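Local atomic coordinates of deoxyribodipyrimidine photo-lyase (Oryza sativa Japonica Group, PDB entry 3UMV), a protein that uses light energy and a bound FAD to split cyclobutane pyrimidine dimers in UV-damaged DNA back into two separate pyrimidines. Residues 42-47 / 72-77; 111-116 / 220-225; 437-442 / 457-462. One frame throughout, in Å; residues are numbered along the deposited sequence.

Interaction 1: residues 42-47 / 72-77. With URE (urea), chain M.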
loop_
_atom_site.group_PDB
_atom_site.type_symbol
_atom_site.label_atom_id
_atom_site.label_comp_id
_atom_site.label_asym_id
_atom_site.label_seq_id
_atom_site.Cartn_x
_atom_site.Cartn_y
_atom_site.Cartn_z
ATOM N N TYR A 42 -15.880 -13.446 3.032
ATOM C CA TYR A 42 -14.983 -12.433 2.499
ATOM C C TYR A 42 -13.588 -12.683 3.068
ATOM O O TYR A 42 -13.363 -12.571 4.277
ATOM C CB TYR A 42 -15.477 -11.012 2.832
ATOM C CG TYR A 42 -14.448 -9.911 2.641
ATOM C CD1 TYR A 42 -13.548 -9.935 1.577
ATOM C CD2 TYR A 42 -14.391 -8.825 3.519
ATOM C CE1 TYR A 42 -12.597 -8.933 1.407
ATOM C CE2 TYR A 42 -13.442 -7.802 3.351
ATOM C CZ TYR A 42 -12.561 -7.858 2.289
ATOM O OH TYR A 42 -11.632 -6.851 2.109
ATOM N N TRP A 43 -12.682 -13.097 2.192
ATOM C CA TRP A 43 -11.281 -13.241 2.543
ATOM C C TRP A 43 -10.638 -11.860 2.457
ATOM O O TRP A 43 -10.307 -11.381 1.378
ATOM C CB TRP A 43 -10.601 -14.250 1.603
ATOM C CG TRP A 43 -9.101 -14.348 1.777
ATOM C CD1 TRP A 43 -8.357 -13.853 2.815
ATOM C CD2 TRP A 43 -8.163 -14.954 0.869
ATOM N NE1 TRP A 43 -7.032 -14.131 2.618
ATOM C CE2 TRP A 43 -6.881 -14.800 1.431
ATOM C CE3 TRP A 43 -8.286 -15.614 -0.363
ATOM C CZ2 TRP A 43 -5.716 -15.279 0.801
ATOM C CZ3 TRP A 43 -7.123 -16.097 -0.987
ATOM C CH2 TRP A 43 -5.864 -15.924 -0.402
ATOM N N MET A 44 -10.524 -11.210 3.612
ATOM C CA MET A 44 -9.910 -9.895 3.726
ATOM C C MET A 44 -8.395 -10.026 3.677
ATOM O O MET A 44 -7.824 -10.817 4.421
ATOM C CB MET A 44 -10.314 -9.292 5.069
ATOM C CG MET A 44 -9.737 -7.905 5.344
ATOM S SD MET A 44 -10.195 -7.369 7.004
ATOM C CE MET A 44 -11.863 -6.762 6.759
ATOM N N LEU A 45 -7.745 -9.247 2.822
ATOM C CA LEU A 45 -6.292 -9.216 2.800
ATOM C C LEU A 45 -5.758 -7.805 2.679
ATOM O O LEU A 45 -5.129 -7.305 3.608
ATOM C CB LEU A 45 -5.727 -10.125 1.703
ATOM C CG LEU A 45 -4.227 -10.401 1.810
ATOM C CD1 LEU A 45 -3.936 -11.754 1.167
ATOM C CD2 LEU A 45 -3.399 -9.281 1.162
ATOM N N ARG A 46 -6.014 -7.154 1.547
ATOM C CA ARG A 46 -5.490 -5.799 1.355
ATOM C C ARG A 46 -6.291 -4.729 2.075
ATOM O O ARG A 46 -5.733 -3.710 2.497
ATOM C CB ARG A 46 -5.378 -5.449 -0.125
ATOM C CG ARG A 46 -4.481 -4.238 -0.385
ATOM C CD ARG A 46 -4.466 -3.916 -1.852
ATOM N NE ARG A 46 -3.479 -2.903 -2.195
ATOM C CZ ARG A 46 -3.291 -2.486 -3.444
ATOM N NH1 ARG A 46 -4.018 -3.017 -4.424
ATOM N NH2 ARG A 46 -2.379 -1.567 -3.717
ATOM N N ASP A 47 -7.592 -4.942 2.232
ATOM C CA ASP A 47 -8.429 -3.849 2.714
ATOM C C ASP A 47 -8.969 -4.119 4.113
ATOM O O ASP A 47 -10.091 -4.596 4.293
ATOM C CB ASP A 47 -9.523 -3.552 1.683
ATOM C CG ASP A 47 -8.938 -3.087 0.350
ATOM O OD1 ASP A 47 -8.848 -3.917 -0.571
ATOM O OD2 ASP A 47 -8.507 -1.908 0.244
ATOM N N VAL A 72 -16.270 -12.857 7.739
ATOM C CA VAL A 72 -14.998 -12.305 7.274
ATOM C C VAL A 72 -13.877 -13.217 7.764
ATOM O O VAL A 72 -13.916 -13.710 8.899
ATOM C CB VAL A 72 -14.757 -10.875 7.819
ATOM C CG1 VAL A 72 -13.379 -10.373 7.400
ATOM C CG2 VAL A 72 -15.860 -9.928 7.362
ATOM N N ALA A 73 -12.892 -13.467 6.908
ATOM C CA ALA A 73 -11.728 -14.262 7.289
ATOM C C ALA A 73 -10.450 -13.543 6.895
ATOM O O ALA A 73 -10.364 -12.987 5.804
ATOM C CB ALA A 73 -11.782 -15.653 6.638
ATOM N N PHE A 74 -9.464 -13.532 7.794
ATOM C CA PHE A 74 -8.167 -12.931 7.495
ATOM C C PHE A 74 -7.069 -13.960 7.697
ATOM O O PHE A 74 -7.000 -14.601 8.753
ATOM C CB PHE A 74 -7.893 -11.729 8.397
ATOM C CG PHE A 74 -6.621 -11.013 8.060
ATOM C CD1 PHE A 74 -6.637 -9.936 7.181
ATOM C CD2 PHE A 74 -5.405 -11.431 8.581
ATOM C CE1 PHE A 74 -5.464 -9.285 6.850
ATOM C CE2 PHE A 74 -4.228 -10.779 8.254
ATOM C CZ PHE A 74 -4.251 -9.706 7.391
ATOM N N ALA A 75 -6.211 -14.135 6.701
ATOM C CA ALA A 75 -5.063 -15.040 6.858
ATOM C C ALA A 75 -3.762 -14.263 6.982
ATOM O O ALA A 75 -3.386 -13.519 6.074
ATOM C CB ALA A 75 -4.978 -16.018 5.687
ATOM N N LEU A 76 -3.079 -14.423 8.114
ATOM C CA LEU A 76 -1.737 -13.873 8.274
ATOM C C LEU A 76 -0.718 -14.833 7.654
ATOM O O LEU A 76 -0.688 -16.007 8.011
ATOM C CB LEU A 76 -1.418 -13.684 9.757
ATOM C CG LEU A 76 -0.092 -12.962 10.031
ATOM C CD1 LEU A 76 -0.184 -11.486 9.592
ATOM C CD2 LEU A 76 0.310 -13.068 11.497
ATOM N N PHE A 77 0.106 -14.362 6.722
ATOM C CA PHE A 77 1.180 -15.219 6.217
ATOM C C PHE A 77 2.151 -15.475 7.366
ATOM O O PHE A 77 2.569 -14.551 8.055
ATOM C CB PHE A 77 1.914 -14.574 5.045
ATOM C CG PHE A 77 1.093 -14.472 3.786
ATOM C CD1 PHE A 77 1.473 -15.146 2.638
ATOM C CD2 PHE A 77 -0.051 -13.700 3.751
ATOM C CE1 PHE A 77 0.719 -15.051 1.475
ATOM C CE2 PHE A 77 -0.813 -13.611 2.595
ATOM C CZ PHE A 77 -0.423 -14.286 1.457
HETATM C C URE M . -0.590 -10.720 5.748
HETATM O O URE M . -1.641 -11.003 5.164
HETATM N N1 URE M . 0.091 -11.657 6.353
HETATM N N2 URE M . -0.121 -9.494 5.746
HETATM O O HOH W 1 -5.610 -12.455 4.506
#
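Tyr42 and Val72, then Trp43 and Ala73, pair as neighbours on parallel strands whose axes approach to 4.6 Å at an angle of 35°. Ala73 is bonded through both backbone groups: its N donates to Tyr42 O (2.8 Å) and its O accepts from Met44 N (2.8 Å). Beyond this the strands part, and a water fills in, donating to Met44 O while accepting from Ala75 N and from Trp43 NE1. The indole is thereby tied to the opening between the strands, with NE1 4.1 Å from Ala75 CB. Tyr42, Met44, Val72 and Phe74 occupy the other face of the sheet. There the Met44 chain, extended to SD and bent at its last torsion (chi3 -81°), brings CE within 4.0 Å of Val72 CG1. Phe74 passes its ring beneath the water, which sits over the ring centre, and CD1 comes to 3.1 Å from Met44 O. Further along both segments, Leu45 CD1 meets the edge of the Phe77 ring in its plane, at CE2 (3.9 Å), beside a urea molecule. The Tyr42 hydroxyl is hydrogen-bonded to Asp136 and Asn53, and helix 54-66 packs on Tyr42 and Val72. Strand 40-44, that helix and strand 70-75 form a beta-alpha-beta unit, the building block of the Rossmann-like alpha/beta domain of photolyases and cryptochromes.

Interaction 2: residues 111-116 / 220-225; sequences FFLFTG and VDWDAL. With URE (urea), chain L; URE (urea), chain N.
Leu113, on strand 111-114, packs its side chain among those of Val220, Trp222 and Leu225. Its CB already lies 4.1 Å from Val220 CG2. With CG anti to the backbone N (chi1 -178°), the side chain runs on toward the helix, and its CD2 branch carries most of the contact, coming to 3.6 Å from Trp222 CH2 and 3.6 Å from Leu225 CD2. The same methyl lies 3.9 Å from Val220 CG2. The two leucines meet tip to tip, whereas the methyl approaches the indole obliquely at its six-membered ring. One face of that indole is lined by Val220 CG1, so the valine touches both Trp222 and Leu113. Phe111, also on the strand, adds CE2 at the indole edge, and Thr115 CG2 meets Leu225 CD1 end to end. Strand 111-114 is an outermost strand of the alpha/beta domain's sheet, and the contact joins it to the first turn of helix 222-231 by apolar packing, without a hydrogen bond between the segments. Asp221 is the N-cap of this helix: its OD2 accepts from Ala224 N (2.9 Å), the donor standing 43° out of the carboxylate plane. Trp222 and Phe111 also rest on helix 87-106, and Asp223 forms a salt bridge with Arg98 there. Two urea molecules lie alongside. One accepts from Asp221 N through its oxygen (2.9 Å) and gives a weak bond back to Asp221 O; the other donates from N1 to Leu113 O (3.2 Å), with the same nitrogen close to the Phe114 ring.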
loop_
_atom_site.group_PDB
_atom_site.type_symbol
_atom_site.label_atom_id
_atom_site.label_comp_id
_atom_site.label_asym_id
_atom_site.label_seq_id
_atom_site.Cartn_x
_atom_site.Cartn_y
_atom_site.Cartn_z
ATOM N N PHE A 111 -15.540 -12.821 12.656
ATOM C CA PHE A 111 -14.220 -12.558 12.087
ATOM C C PHE A 111 -13.314 -13.744 12.391
ATOM O O PHE A 111 -12.961 -13.975 13.544
ATOM C CB PHE A 111 -13.634 -11.264 12.672
ATOM C CG PHE A 111 -12.255 -10.910 12.156
ATOM C CD1 PHE A 111 -12.083 -10.356 10.895
ATOM C CD2 PHE A 111 -11.137 -11.108 12.951
ATOM C CE1 PHE A 111 -10.800 -10.013 10.429
ATOM C CE2 PHE A 111 -9.866 -10.776 12.492
ATOM C CZ PHE A 111 -9.703 -10.225 11.226
ATOM N N PHE A 112 -12.942 -14.492 11.353
ATOM C CA PHE A 112 -12.019 -15.616 11.498
ATOM C C PHE A 112 -10.574 -15.170 11.272
ATOM O O PHE A 112 -10.238 -14.658 10.205
ATOM C CB PHE A 112 -12.350 -16.715 10.488
ATOM C CG PHE A 112 -13.661 -17.408 10.748
ATOM C CD1 PHE A 112 -13.708 -18.580 11.478
ATOM C CD2 PHE A 112 -14.843 -16.883 10.256
ATOM C CE1 PHE A 112 -14.917 -19.224 11.718
ATOM C CE2 PHE A 112 -16.065 -17.521 10.492
ATOM C CZ PHE A 112 -16.099 -18.692 11.223
ATOM N N LEU A 113 -9.728 -15.367 12.277
ATOM C CA LEU A 113 -8.307 -15.067 12.159
ATOM C C LEU A 113 -7.489 -16.344 12.030
ATOM O O LEU A 113 -7.534 -17.208 12.906
ATOM C CB LEU A 113 -7.819 -14.273 13.368
ATOM C CG LEU A 113 -6.340 -13.897 13.250
ATOM C CD1 LEU A 113 -6.115 -13.035 12.030
ATOM C CD2 LEU A 113 -5.854 -13.187 14.510
ATOM N N PHE A 114 -6.735 -16.453 10.938
ATOM C CA PHE A 114 -5.906 -17.630 10.681
ATOM C C PHE A 114 -4.426 -17.247 10.639
ATOM O O PHE A 114 -4.013 -16.425 9.817
ATOM C CB PHE A 114 -6.312 -18.280 9.356
ATOM C CG PHE A 114 -7.712 -18.847 9.355
ATOM C CD1 PHE A 114 -8.678 -18.356 8.490
ATOM C CD2 PHE A 114 -8.059 -19.866 10.222
ATOM C CE1 PHE A 114 -9.963 -18.886 8.481
ATOM C CE2 PHE A 114 -9.344 -20.396 10.226
ATOM C CZ PHE A 114 -10.299 -19.905 9.360
ATOM N N THR A 115 -3.620 -17.823 11.526
ATOM C CA THR A 115 -2.203 -17.473 11.550
ATOM C C THR A 115 -1.288 -18.514 10.888
ATOM O O THR A 115 -0.065 -18.367 10.880
ATOM C CB THR A 115 -1.725 -17.132 12.978
ATOM O OG1 THR A 115 -2.102 -18.176 13.882
ATOM C CG2 THR A 115 -2.368 -15.831 13.433
ATOM N N GLY A 116 -1.890 -19.545 10.307
ATOM C CA GLY A 116 -1.133 -20.597 9.649
ATOM C C GLY A 116 -0.864 -20.331 8.178
ATOM O O GLY A 116 0.051 -20.909 7.600
ATOM N N VAL A 220 -9.246 -15.226 20.037
ATOM C CA VAL A 220 -7.842 -14.864 19.963
ATOM C C VAL A 220 -7.393 -14.135 21.224
ATOM O O VAL A 220 -8.084 -13.234 21.706
ATOM C CB VAL A 220 -7.587 -13.936 18.767
ATOM C CG1 VAL A 220 -6.118 -13.547 18.693
ATOM C CG2 VAL A 220 -8.036 -14.603 17.477
ATOM N N ASP A 221 -6.236 -14.520 21.753
ATOM C CA ASP A 221 -5.553 -13.696 22.746
ATOM C C ASP A 221 -4.595 -12.783 21.995
ATOM O O ASP A 221 -3.489 -13.182 21.656
ATOM C CB ASP A 221 -4.798 -14.560 23.758
ATOM C CG ASP A 221 -4.212 -13.742 24.919
ATOM O OD1 ASP A 221 -4.368 -14.170 26.075
ATOM O OD2 ASP A 221 -3.597 -12.678 24.680
ATOM N N TRP A 222 -5.039 -11.560 21.725
ATOM C CA TRP A 222 -4.282 -10.644 20.880
ATOM C C TRP A 222 -2.935 -10.233 21.483
ATOM O O TRP A 222 -1.941 -10.135 20.771
ATOM C CB TRP A 222 -5.121 -9.409 20.548
ATOM C CG TRP A 222 -6.269 -9.706 19.638
ATOM C CD1 TRP A 222 -7.550 -10.019 20.003
ATOM C CD2 TRP A 222 -6.249 -9.711 18.204
ATOM N NE1 TRP A 222 -8.324 -10.223 18.885
ATOM C CE2 TRP A 222 -7.550 -10.033 17.768
ATOM C CE3 TRP A 222 -5.261 -9.471 17.249
ATOM C CZ2 TRP A 222 -7.883 -10.135 16.417
ATOM C CZ3 TRP A 222 -5.594 -9.561 15.907
ATOM C CH2 TRP A 222 -6.896 -9.891 15.503
ATOM N N ASP A 223 -2.900 -9.993 22.790
ATOM C CA ASP A 223 -1.627 -9.697 23.442
ATOM C C ASP A 223 -0.593 -10.825 23.238
ATOM O O ASP A 223 0.568 -10.554 22.909
ATOM C CB ASP A 223 -1.831 -9.361 24.924
ATOM C CG ASP A 223 -2.504 -8.002 25.126
ATOM O OD1 ASP A 223 -2.237 -7.071 24.334
ATOM O OD2 ASP A 223 -3.304 -7.856 26.070
ATOM N N ALA A 224 -1.021 -12.076 23.380
ATOM C CA ALA A 224 -0.114 -13.210 23.180
ATOM C C ALA A 224 0.313 -13.314 21.731
ATOM O O ALA A 224 1.482 -13.526 21.440
ATOM C CB ALA A 224 -0.753 -14.488 23.604
ATOM N N LEU A 225 -0.651 -13.194 20.826
ATOM C CA LEU A 225 -0.373 -13.261 19.381
ATOM C C LEU A 225 0.584 -12.175 18.913
ATOM O O LEU A 225 1.566 -12.448 18.221
ATOM C CB LEU A 225 -1.674 -13.199 18.588
ATOM C CG LEU A 225 -1.484 -13.070 17.080
ATOM C CD1 LEU A 225 -0.865 -14.345 16.522
ATOM C CD2 LEU A 225 -2.804 -12.754 16.396
HETATM C C URE L . -3.510 -17.247 21.067
HETATM O O URE L . -4.697 -16.942 21.118
HETATM N N1 URE L . -3.148 -18.503 21.140
HETATM N N2 URE L . -2.602 -16.312 20.932
HETATM C C URE N . -10.523 -20.009 13.543
HETATM O O URE N . -11.167 -19.062 13.962
HETATM N N1 URE N . -9.240 -19.877 13.327
HETATM N N2 URE N . -11.118 -21.151 13.300
#

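Interaction 3: residues 437-442 / 457-462. With URE (urea), chain K; FAD (flavin-adenine dinucleotide), chain I.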
loop_
_atom_site.group_PDB
_atom_site.type_symbol
_atom_site.label_atom_id
_atom_site.label_comp_id
_atom_site.label_asym_id
_atom_site.label_seq_id
_atom_site.Cartn_x
_atom_site.Cartn_y
_atom_site.Cartn_z
ATOM N N CYS A 437 10.750 3.313 -6.247
ATOM C CA CYS A 437 12.149 2.930 -6.481
ATOM C C CYS A 437 12.433 2.863 -7.979
ATOM O O CYS A 437 13.487 3.339 -8.443
ATOM C CB CYS A 437 12.463 1.594 -5.802
ATOM S SG CYS A 437 12.445 1.700 -3.992
ATOM N N MET A 438 11.490 2.283 -8.733
ATOM C CA MET A 438 11.631 2.217 -10.185
ATOM C C MET A 438 11.594 3.601 -10.835
ATOM O O MET A 438 12.282 3.842 -11.818
ATOM C CB MET A 438 10.569 1.307 -10.799
ATOM C CG MET A 438 10.722 -0.146 -10.446
ATOM S SD MET A 438 11.976 -1.003 -11.434
ATOM C CE MET A 438 11.078 -1.223 -12.986
ATOM N N TRP A 439 10.782 4.512 -10.305
ATOM C CA TRP A 439 10.768 5.867 -10.869
ATOM C C TRP A 439 12.154 6.493 -10.700
ATOM O O TRP A 439 12.708 7.105 -11.611
ATOM C CB TRP A 439 9.709 6.726 -10.168
ATOM C CG TRP A 439 9.619 8.145 -10.674
ATOM C CD1 TRP A 439 8.768 8.624 -11.636
ATOM C CD2 TRP A 439 10.385 9.274 -10.222
ATOM N NE1 TRP A 439 8.973 9.972 -11.821
ATOM C CE2 TRP A 439 9.957 10.393 -10.964
ATOM C CE3 TRP A 439 11.393 9.440 -9.272
ATOM C CZ2 TRP A 439 10.506 11.660 -10.782
ATOM C CZ3 TRP A 439 11.937 10.707 -9.089
ATOM C CH2 TRP A 439 11.493 11.792 -9.843
ATOM N N SER A 440 12.720 6.316 -9.514
ATOM C CA SER A 440 13.963 6.978 -9.141
ATOM C C SER A 440 15.157 6.424 -9.895
ATOM O O SER A 440 15.990 7.177 -10.401
ATOM C CB SER A 440 14.190 6.813 -7.636
ATOM O OG SER A 440 13.115 7.405 -6.931
ATOM N N ILE A 441 15.220 5.106 -9.978
ATOM C CA ILE A 441 16.439 4.435 -10.394
ATOM C C ILE A 441 16.387 4.075 -11.888
ATOM O O ILE A 441 17.413 4.066 -12.554
ATOM C CB ILE A 441 16.704 3.206 -9.479
ATOM C CG1 ILE A 441 17.047 3.709 -8.075
ATOM C CG2 ILE A 441 17.816 2.295 -10.023
ATOM C CD1 ILE A 441 17.190 2.635 -7.036
ATOM N N CYS A 442 15.180 3.843 -12.408
ATOM C CA CYS A 442 14.973 3.336 -13.771
ATOM C C CYS A 442 14.077 4.240 -14.616
ATOM O O CYS A 442 13.659 3.854 -15.701
ATOM C CB CYS A 442 14.369 1.931 -13.747
ATOM S SG CYS A 442 15.366 0.775 -12.870
ATOM N N LYS A 457 20.401 9.097 -19.272
ATOM C CA LYS A 457 19.266 10.022 -19.346
ATOM C C LYS A 457 18.270 9.914 -18.185
ATOM O O LYS A 457 17.243 10.586 -18.174
ATOM C CB LYS A 457 18.552 9.866 -20.687
ATOM C CG LYS A 457 19.489 10.065 -21.863
ATOM C CD LYS A 457 18.780 9.905 -23.190
ATOM C CE LYS A 457 19.793 9.871 -24.320
ATOM N NZ LYS A 457 19.141 9.721 -25.653
ATOM N N ILE A 458 18.558 9.063 -17.209
ATOM C CA ILE A 458 17.683 8.961 -16.045
ATOM C C ILE A 458 17.799 10.289 -15.300
ATOM O O ILE A 458 18.894 10.815 -15.160
ATOM C CB ILE A 458 18.130 7.824 -15.106
ATOM C CG1 ILE A 458 18.094 6.484 -15.852
ATOM C CG2 ILE A 458 17.252 7.791 -13.857
ATOM C CD1 ILE A 458 16.736 6.171 -16.485
ATOM N N ARG A 459 16.673 10.815 -14.818
ATOM C CA ARG A 459 16.655 12.088 -14.091
ATOM C C ARG A 459 17.644 12.132 -12.915
ATOM O O ARG A 459 17.697 11.206 -12.087
ATOM C CB ARG A 459 15.231 12.404 -13.610
ATOM C CG ARG A 459 15.105 13.774 -12.923
ATOM C CD ARG A 459 13.801 13.907 -12.129
ATOM N NE ARG A 459 12.612 13.739 -12.966
ATOM C CZ ARG A 459 11.558 14.548 -12.937
ATOM N NH1 ARG A 459 11.548 15.588 -12.110
ATOM N NH2 ARG A 459 10.513 14.320 -13.737
ATOM N N TYR A 460 18.418 13.218 -12.844
ATOM C CA TYR A 460 19.446 13.397 -11.824
ATOM C C TYR A 460 18.955 14.400 -10.783
ATOM O O TYR A 460 18.215 15.321 -11.111
ATOM C CB TYR A 460 20.744 13.911 -12.464
ATOM C CG TYR A 460 21.930 13.943 -11.520
ATOM C CD1 TYR A 460 22.496 15.148 -11.132
ATOM C CD2 TYR A 460 22.481 12.773 -11.029
ATOM C CE1 TYR A 460 23.583 15.184 -10.276
ATOM C CE2 TYR A 460 23.568 12.796 -10.162
ATOM C CZ TYR A 460 24.111 14.004 -9.791
ATOM O OH TYR A 460 25.193 14.048 -8.931
ATOM N N MET A 461 19.352 14.202 -9.531
ATOM C CA MET A 461 19.090 15.169 -8.471
ATOM C C MET A 461 20.366 15.272 -7.654
ATOM O O MET A 461 21.110 14.295 -7.536
ATOM C CB MET A 461 17.940 14.709 -7.575
ATOM C CG MET A 461 16.546 14.675 -8.229
ATOM S SD MET A 461 15.319 13.891 -7.133
ATOM C CE MET A 461 14.982 15.222 -5.973
ATOM N N ASN A 462 20.648 16.447 -7.099
ATOM C CA ASN A 462 21.849 16.570 -6.275
ATOM C C ASN A 462 21.655 17.467 -5.069
ATOM O O ASN A 462 20.606 18.112 -4.926
ATOM C CB ASN A 462 23.092 16.965 -7.096
ATOM C CG ASN A 462 22.954 18.320 -7.785
ATOM O OD1 ASN A 462 21.989 19.061 -7.563
ATOM N ND2 ASN A 462 23.941 18.654 -8.617
HETATM C C URE K . 19.874 14.444 -16.052
HETATM O O URE K . 20.173 13.263 -16.260
HETATM N N1 URE K . 18.908 14.775 -15.219
HETATM N N2 URE K . 20.535 15.394 -16.668
HETATM P PA FAD I . 0.939 12.723 0.524
HETATM O O1A FAD I . 1.777 13.721 -0.215
HETATM O O2A FAD I . 0.003 13.322 1.538
HETATM O O5B FAD I . 0.142 11.849 -0.553
HETATM C C5B FAD I . -1.143 11.327 -0.292
HETATM C C4B FAD I . -1.279 9.937 -0.922
HETATM O O4B FAD I . -1.057 9.966 -2.324
HETATM C C3B FAD I . -0.238 8.971 -0.391
HETATM O O3B FAD I . -0.637 8.403 0.834
HETATM C C2B FAD I . -0.204 7.948 -1.488
HETATM O O2B FAD I . -1.350 7.122 -1.400
HETATM C C1B FAD I . -0.363 8.803 -2.719
HETATM N N9A FAD I . 0.947 9.153 -3.290
HETATM C C8A FAD I . 1.694 10.277 -3.053
HETATM N N7A FAD I . 2.820 10.186 -3.798
HETATM C C5A FAD I . 2.804 9.013 -4.491
HETATM C C6A FAD I . 3.675 8.398 -5.399
HETATM N N6A FAD I . 4.775 9.004 -5.844
HETATM N N1A FAD I . 3.348 7.175 -5.941
HETATM C C2A FAD I . 2.163 6.566 -5.598
HETATM N N3A FAD I . 1.308 7.169 -4.702
HETATM C C4A FAD I . 1.622 8.373 -4.174
HETATM N N1 FAD I . 4.544 5.108 -1.258
HETATM C C2 FAD I . 3.978 4.138 -0.484
HETATM O O2 FAD I . 2.771 4.223 -0.254
HETATM N N3 FAD I . 4.740 3.087 -0.005
HETATM C C4 FAD I . 6.092 3.013 -0.287
HETATM O O4 FAD I . 6.771 2.076 0.148
HETATM C C4X FAD I . 6.657 4.000 -1.085
HETATM N N5 FAD I . 7.997 3.992 -1.391
HETATM C C5X FAD I . 8.537 4.971 -2.202
HETATM C C6 FAD I . 9.898 4.935 -2.535
HETATM C C7 FAD I . 10.447 5.928 -3.352
HETATM C C7M FAD I . 11.910 5.858 -3.706
HETATM C C8 FAD I . 9.628 6.958 -3.823
HETATM C C8M FAD I . 10.161 8.052 -4.699
HETATM C C9 FAD I . 8.288 6.989 -3.476
HETATM C C9A FAD I . 7.744 6.001 -2.675
HETATM N N10 FAD I . 6.408 6.043 -2.333
HETATM C C10 FAD I . 5.882 5.041 -1.554
HETATM C "C1'" FAD I . 5.487 7.154 -2.819
HETATM C "C2'" FAD I . 5.403 8.381 -1.857
HETATM O "O2'" FAD I . 6.673 8.875 -1.417
HETATM C "C3'" FAD I . 4.539 8.137 -0.605
HETATM O "O3'" FAD I . 3.300 7.607 -0.996
HETATM C "C4'" FAD I . 4.284 9.405 0.213
HETATM O "O4'" FAD I . 5.518 9.961 0.628
HETATM C "C5'" FAD I . 3.407 9.032 1.406
HETATM O "O5'" FAD I . 3.297 10.028 2.395
HETATM P P FAD I . 1.900 10.797 2.578
HETATM O O1P FAD I . 0.756 9.811 2.708
HETATM O O2P FAD I . 2.000 11.732 3.755
HETATM O O3P FAD I . 1.927 11.611 1.185
#
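Arg459 lays one face of its guanidinium group against the indole of Trp439 without stacking flat on it: the two planes are 48° apart, and Trp439 CZ2 stands 3.6 Å above the guanidinium plane, toward its rim. Trp439 CZ2 is 3.7 Å from Arg459 NE, the nitrogen that also forms a salt bridge with Asp446. The arginine chain is extended through chi1 and chi2, and a bend at chi3 (-59°) turns it across the end of the indole, while CD packs at 3.9 Å from Trp439 CH2. Helix 431-442 belongs to the helical FAD-binding part of the photolyase; on it Ser440 OG approaches the flavin methyl carbon C8M (3.8 Å) and hydrogen-bonds to Gly436 O. The loop segment 457-462 follows this helix and packs against its C-terminal end. Ile458 packs its methyls on the backbone of residues 440-442, with CG2 3.7 Å from Ser440 O and CD1 3.8 Å from Cys442 C. Ile441 O, buried under the isoleucine, has no hydrogen-bonding partner in the model. From helix 393-405, Lys401 NZ donates to both Ser440 O and Arg459 O, bridging the two segments, while helix 345-353 packs against Ile458.

Overall arrangement
Interactions 1, 2 and 3 follow one another along the chain, each closing before the next opens. Interactions 1 and 2 have centres about 12 Å apart and share one sheet: strand 70-75 lies between strands 40-44 and 111-114, with probable hydrogen bonds between Val72 O and Phe112 N and between Phe74 N and Phe112 O, and Phe111 packing on both Val72 and Phe74. They run from the inside of the alpha/beta domain out to helix 222-231. Interaction 3 stands on the opposite side of the chain's centre, about 35 Å from interaction 1 and about 42 Å from interaction 2 between centres. It lies in the helical region that holds the FAD.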